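Local coordinates for protein cytochrome P450 (Novosphingobium aromaticivorans, PDB 3OFT) that is a haem-binding member of the cytochrome P450 family, CYP101C1, holding its iron porphyrin inside a helix-rich, single-chain fold, at residues E65-Q70 and A289-D294; F369-D374 and L390-R395. All coordinates share one frame; numbering follows the deposited sequence.

Interaction 1. Residues E65-Q70 and A289-D294; sequences ERLSSQ and ADVDAD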
loop_
_atom_site.group_PDB
_atom_site.type_symbol
_atom_site.label_atom_id
_atom_site.label_comp_id
_atom_site.label_asym_id
_atom_site.label_seq_id
_atom_site.Cartn_x
_atom_site.Cartn_y
_atom_site.Cartn_z
ATOM N N GLU A 65 20.851 -5.542 1.453
ATOM C CA GLU A 65 22.186 -5.605 0.840
ATOM C C GLU A 65 22.273 -6.591 -0.347
ATOM O O GLU A 65 22.794 -6.262 -1.412
ATOM C CB GLU A 65 23.282 -5.870 1.894
ATOM C CG GLU A 65 24.705 -6.044 1.243
ATOM C CD GLU A 65 25.831 -6.324 2.235
ATOM O OE1 GLU A 65 25.525 -6.796 3.355
ATOM O OE2 GLU A 65 27.015 -6.062 1.886
ATOM N N ARG A 66 21.697 -7.764 -0.205
ATOM C CA ARG A 66 21.836 -8.778 -1.232
ATOM C C ARG A 66 20.638 -8.875 -2.174
ATOM O O ARG A 66 20.772 -9.396 -3.273
ATOM C CB ARG A 66 22.134 -10.113 -0.586
ATOM C CG ARG A 66 23.427 -10.089 0.246
ATOM C CD ARG A 66 23.738 -11.481 0.707
ATOM N NE ARG A 66 22.758 -11.923 1.713
ATOM C CZ ARG A 66 22.704 -13.140 2.233
ATOM N NH1 ARG A 66 23.552 -14.086 1.833
ATOM N NH2 ARG A 66 21.797 -13.428 3.152
ATOM N N LEU A 67 19.487 -8.337 -1.758
ATOM C CA LEU A 67 18.272 -8.332 -2.599
ATOM C C LEU A 67 17.876 -6.883 -2.853
ATOM O O LEU A 67 17.290 -6.233 -1.984
ATOM C CB LEU A 67 17.136 -9.100 -1.907
ATOM C CG LEU A 67 17.388 -10.583 -1.646
ATOM C CD1 LEU A 67 16.088 -11.165 -1.088
ATOM C CD2 LEU A 67 17.768 -11.336 -2.929
ATOM N N SER A 68 18.202 -6.417 -4.054
ATOM C CA SER A 68 18.057 -5.049 -4.512
ATOM C C SER A 68 16.609 -4.753 -4.795
ATOM O O SER A 68 15.825 -5.639 -5.206
ATOM C CB SER A 68 18.894 -4.800 -5.795
ATOM O OG SER A 68 18.660 -3.520 -6.423
ATOM N N SER A 69 16.285 -3.481 -4.590
ATOM C CA SER A 69 14.942 -2.938 -4.831
ATOM C C SER A 69 14.851 -2.348 -6.223
ATOM O O SER A 69 13.824 -1.753 -6.592
ATOM C CB SER A 69 14.590 -1.858 -3.812
ATOM O OG SER A 69 14.363 -2.455 -2.541
ATOM N N GLN A 70 15.920 -2.493 -7.004
ATOM C CA GLN A 70 15.964 -1.812 -8.285
ATOM C C GLN A 70 14.897 -2.238 -9.269
ATOM O O GLN A 70 14.367 -1.408 -10.016
ATOM C CB GLN A 70 17.299 -2.091 -8.971
ATOM C CG GLN A 70 17.748 -0.972 -9.750
ATOM C CD GLN A 70 18.778 -0.240 -8.961
ATOM O OE1 GLN A 70 18.536 0.152 -7.796
ATOM N NE2 GLN A 70 19.966 -0.084 -9.554
ATOM N N ALA A 289 23.667 -10.525 -5.029
ATOM C CA ALA A 289 24.628 -11.506 -4.490
ATOM C C ALA A 289 23.827 -12.779 -4.303
ATOM O O ALA A 289 22.616 -12.701 -4.157
ATOM C CB ALA A 289 25.192 -11.041 -3.145
ATOM N N ASP A 290 24.474 -13.950 -4.289
ATOM C CA ASP A 290 23.738 -15.200 -4.003
ATOM C C ASP A 290 23.219 -15.160 -2.562
ATOM O O ASP A 290 23.880 -14.581 -1.669
ATOM C CB ASP A 290 24.623 -16.440 -4.172
ATOM C CG ASP A 290 25.081 -16.673 -5.627
ATOM O OD1 ASP A 290 24.543 -16.068 -6.588
ATOM O OD2 ASP A 290 25.996 -17.508 -5.807
ATOM N N VAL A 291 22.046 -15.753 -2.334
ATOM C CA VAL A 291 21.416 -15.737 -1.002
ATOM C C VAL A 291 20.877 -17.122 -0.713
ATOM O O VAL A 291 19.958 -17.595 -1.389
ATOM C CB VAL A 291 20.195 -14.733 -0.898
ATOM C CG1 VAL A 291 19.462 -14.885 0.466
ATOM C CG2 VAL A 291 20.625 -13.303 -1.118
ATOM N N ASP A 292 21.415 -17.762 0.313
ATOM C CA ASP A 292 20.860 -19.021 0.764
ATOM C C ASP A 292 19.668 -18.747 1.650
ATOM O O ASP A 292 19.750 -17.881 2.543
ATOM C CB ASP A 292 21.882 -19.778 1.599
ATOM C CG ASP A 292 22.978 -20.415 0.750
ATOM O OD1 ASP A 292 22.969 -20.249 -0.496
ATOM O OD2 ASP A 292 23.857 -21.085 1.351
ATOM N N ALA A 293 18.602 -19.521 1.430
ATOM C CA ALA A 293 17.333 -19.333 2.103
ATOM C C ALA A 293 16.515 -20.619 2.014
ATOM O O ALA A 293 16.346 -21.197 0.925
ATOM C CB ALA A 293 16.570 -18.183 1.458
ATOM N N ASP A 294 15.986 -21.057 3.150
ATOM C CA ASP A 294 15.110 -22.226 3.205
ATOM C C ASP A 294 15.698 -23.478 2.527
ATOM O O ASP A 294 14.948 -24.292 1.976
ATOM C CB ASP A 294 13.740 -21.907 2.586
ATOM C CG ASP A 294 12.721 -23.025 2.829
ATOM O OD1 ASP A 294 12.667 -23.529 3.974
ATOM O OD2 ASP A 294 11.973 -23.400 1.899
HETATM O O HOH W 1 23.574 -16.859 1.947
#

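Interaction 2. Residues F369-D374 and L390-R395; sequences FALAPD and LPLVWR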
loop_
_atom_site.group_PDB
_atom_site.type_symbol
_atom_site.label_atom_id
_atom_site.label_comp_id
_atom_site.label_asym_id
_atom_site.label_seq_id
_atom_site.Cartn_x
_atom_site.Cartn_y
_atom_site.Cartn_z
ATOM N N PHE A 369 -24.363 -0.356 9.258
ATOM C CA PHE A 369 -24.332 -0.695 7.831
ATOM C C PHE A 369 -24.002 -2.174 7.624
ATOM O O PHE A 369 -23.468 -2.841 8.528
ATOM C CB PHE A 369 -23.389 0.247 7.023
ATOM C CG PHE A 369 -21.958 0.203 7.477
ATOM C CD1 PHE A 369 -21.033 -0.642 6.855
ATOM C CD2 PHE A 369 -21.542 0.964 8.562
ATOM C CE1 PHE A 369 -19.699 -0.709 7.286
ATOM C CE2 PHE A 369 -20.180 0.882 9.028
ATOM C CZ PHE A 369 -19.276 0.050 8.364
ATOM N N ALA A 370 -24.307 -2.692 6.426
ATOM C CA ALA A 370 -24.138 -4.111 6.129
ATOM C C ALA A 370 -23.851 -4.314 4.660
ATOM O O ALA A 370 -24.027 -3.392 3.845
ATOM C CB ALA A 370 -25.440 -4.902 6.504
ATOM N N LEU A 371 -23.460 -5.539 4.299
ATOM C CA LEU A 371 -23.352 -5.838 2.878
ATOM C C LEU A 371 -24.760 -5.868 2.240
ATOM O O LEU A 371 -25.742 -6.210 2.907
ATOM C CB LEU A 371 -22.651 -7.172 2.667
ATOM C CG LEU A 371 -21.174 -7.243 3.077
ATOM C CD1 LEU A 371 -20.768 -8.696 2.939
ATOM C CD2 LEU A 371 -20.261 -6.353 2.240
ATOM N N ALA A 372 -24.845 -5.506 0.967
ATOM C CA ALA A 372 -26.102 -5.626 0.209
ATOM C C ALA A 372 -26.550 -7.082 0.125
ATOM O O ALA A 372 -25.709 -7.986 0.051
ATOM C CB ALA A 372 -25.950 -5.055 -1.181
ATOM N N PRO A 373 -27.871 -7.319 0.119
ATOM C CA PRO A 373 -28.288 -8.728 0.102
ATOM C C PRO A 373 -28.011 -9.497 -1.200
ATOM O O PRO A 373 -27.784 -10.699 -1.133
ATOM C CB PRO A 373 -29.801 -8.653 0.350
ATOM C CG PRO A 373 -30.206 -7.329 -0.223
ATOM C CD PRO A 373 -29.022 -6.394 0.079
ATOM N N ASP A 374 -28.034 -8.839 -2.361
ATOM C CA ASP A 374 -27.923 -9.598 -3.640
ATOM C C ASP A 374 -26.712 -9.264 -4.531
ATOM O O ASP A 374 -26.696 -9.617 -5.717
ATOM C CB ASP A 374 -29.215 -9.479 -4.467
ATOM C CG ASP A 374 -29.371 -8.108 -5.134
ATOM O OD1 ASP A 374 -29.223 -8.006 -6.388
ATOM O OD2 ASP A 374 -29.618 -7.123 -4.395
ATOM N N LEU A 390 -17.539 -3.551 -3.271
ATOM C CA LEU A 390 -17.989 -3.638 -1.913
ATOM C C LEU A 390 -19.322 -2.919 -1.736
ATOM O O LEU A 390 -19.363 -1.759 -1.376
ATOM C CB LEU A 390 -16.891 -3.070 -0.977
ATOM C CG LEU A 390 -17.135 -3.052 0.521
ATOM C CD1 LEU A 390 -17.578 -4.447 1.036
ATOM C CD2 LEU A 390 -15.856 -2.552 1.232
ATOM N N PRO A 391 -20.431 -3.617 -2.013
ATOM C CA PRO A 391 -21.742 -2.983 -1.985
ATOM C C PRO A 391 -22.305 -2.954 -0.561
ATOM O O PRO A 391 -22.573 -4.020 0.031
ATOM C CB PRO A 391 -22.582 -3.904 -2.883
ATOM C CG PRO A 391 -21.987 -5.280 -2.666
ATOM C CD PRO A 391 -20.484 -5.032 -2.469
ATOM N N LEU A 392 -22.484 -1.741 -0.027
ATOM C CA LEU A 392 -22.994 -1.519 1.322
ATOM C C LEU A 392 -24.406 -0.974 1.273
ATOM O O LEU A 392 -24.775 -0.347 0.290
ATOM C CB LEU A 392 -22.104 -0.501 2.048
ATOM C CG LEU A 392 -20.618 -0.928 2.140
ATOM C CD1 LEU A 392 -19.829 0.124 2.910
ATOM C CD2 LEU A 392 -20.496 -2.295 2.801
ATOM N N VAL A 393 -25.164 -1.189 2.351
ATOM C CA VAL A 393 -26.512 -0.677 2.522
ATOM C C VAL A 393 -26.678 -0.250 3.985
ATOM O O VAL A 393 -25.985 -0.769 4.889
ATOM C CB VAL A 393 -27.606 -1.729 2.125
ATOM C CG1 VAL A 393 -27.514 -2.091 0.657
ATOM C CG2 VAL A 393 -27.521 -3.029 3.000
ATOM N N TRP A 394 -27.542 0.737 4.197
ATOM C CA TRP A 394 -27.870 1.245 5.513
ATOM C C TRP A 394 -29.195 2.003 5.448
ATOM O O TRP A 394 -29.681 2.352 4.364
ATOM C CB TRP A 394 -26.735 2.127 6.081
ATOM C CG TRP A 394 -26.470 3.332 5.255
ATOM C CD1 TRP A 394 -27.062 4.555 5.383
ATOM C CD2 TRP A 394 -25.553 3.433 4.149
ATOM N NE1 TRP A 394 -26.572 5.423 4.407
ATOM C CE2 TRP A 394 -25.652 4.756 3.643
ATOM C CE3 TRP A 394 -24.675 2.526 3.519
ATOM C CZ2 TRP A 394 -24.899 5.209 2.556
ATOM C CZ3 TRP A 394 -23.921 2.983 2.420
ATOM C CH2 TRP A 394 -24.036 4.318 1.955
ATOM N N ARG A 395 -29.794 2.247 6.612
ATOM C CA ARG A 395 -31.049 2.990 6.658
ATOM C C ARG A 395 -30.669 4.451 6.758
ATOM O O ARG A 395 -30.063 4.862 7.734
ATOM C CB ARG A 395 -31.843 2.597 7.899
ATOM C CG ARG A 395 -32.394 1.206 7.882
ATOM C CD ARG A 395 -33.267 1.030 9.136
ATOM N NE ARG A 395 -33.688 -0.352 9.341
ATOM C CZ ARG A 395 -34.872 -0.831 8.974
ATOM N NH1 ARG A 395 -35.753 -0.030 8.373
ATOM N NH2 ARG A 395 -35.170 -2.108 9.202
#

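Interaction 1. Residues E65-Q70 and A289-D294
Arg66 and Val291 are brought together by a side chain that first runs extended and then turns: CG of Arg66 stands beside its own backbone N (chi1 -60°), and the chain bends at chi3 (-70°), laying the guanidinium across the valine. Val291 answers with both branches. Its CG2, the methyl lying beside the backbone N, packs 3.6 Å from CB of Arg66 and sits over one face of the guanidinium, displaced toward the rim, whereas CG1 comes within 3.8 Å of NH2 of Arg66. Further back along the arginine, CB of Ala289 touches CG of Arg66 at 3.9 Å.

No direct hydrogen bond joins the two segments, and the polar link is made by a water. The water lies at the edge of the guanidinium, in its plane, and accepts from NH1 of Arg66 at 2.8 Å and from the backbone N of Asp292 at 2.9 Å. The backbone O of Asp290 approaches the same NH1 obliquely at 3.6 Å, too far for a bond. A salt bridge from NE to OD2 of Asp63 holds another part of the head group and, with the water, probably limits its rotation.

The contact lies where strand 67-68, outermost in the mixed sheet of the P450 fold, meets the short hairpin formed by strands 291-293 and 296-298. Arg66 and Ser68 form backbone bonds with Val288 and Asn286, and Val291 pairs with Ile298 within the hairpin.

On the buried side, Leu67 meets Val291 at about a right angle, CD2 to CG2 3.9 Å, and both side chains rest on Leu60 of helix 54-62. Beyond Leu67 the chain bends in an ST turn, Ser68 OG accepting from N of Gln70 at 3.0 Å, with Asp90 as a second partner of that hydroxyl.

Interaction 2. Residues F369-D374 and L390-R395
Ala370 and Val393 form the antiparallel hydrogen-bonded pair that anchors this contact. N of Ala370 donates to O of Val393 at 3.0 Å, and the reverse bond, from N of Val393 to O of Ala370, measures 2.9 Å. A third bond runs from N of Ala372 to O of Pro391 at 2.9 Å, with the donor 37° out of the carbonyl plane. Weaker CA-H...O contacts accompany them, among them CA of Leu392 to O of Ala370 at 3.3 Å.

Side-chain packing continues on both faces. Beside Ala370, a chi1 of -63° puts CG1 of Val393 next to the backbone N, where it meets CB of Ala372 at 3.8 Å, while CG2 lies against the carbonyl oxygens of Ala370 and Leu371. On the opposite face, the side chain of Phe369 lies beside that of Leu392, both pointing the same way, and CB of Trp394 packs on CB of Phe369 at 4.0 Å. Leu371 crosses Leu390 at about a right angle, CD2 to CD1 3.5 Å.

Both aromatic side chains also have partners beyond the segments: the ring of Trp362 meets that of Phe369 edge-to-face, and NE1 of Trp394 bonds to O of Arg129. Phe369, Leu390 and Leu392 rest on helix 221-252, placing the contact in the small antiparallel sheet near the C-terminus of the P450 fold, where strand 386-394 also pairs with strands 133-135 and 378-380.

Interactions 1 and 2 lie on opposite sides of the chain's centre, their own centres 46 Å apart and their nearest atoms about 30 Å apart, so neither touches the other. Interaction 1 joins the edge of the mixed sheet to a hairpin, whereas interaction 2 lies within one antiparallel sheet, and along the chain interaction 1 closes before interaction 2 opens. The haem lies between helices in the interior; in interaction 1 the side chain of Leu67 is about 10 Å from the porphyrin and about 14 Å from the bound (2R,5R)-hexane-2,5-diol. Strand 386-394 of interaction 2 follows Asn383, a residue of the diol pocket, in sequence.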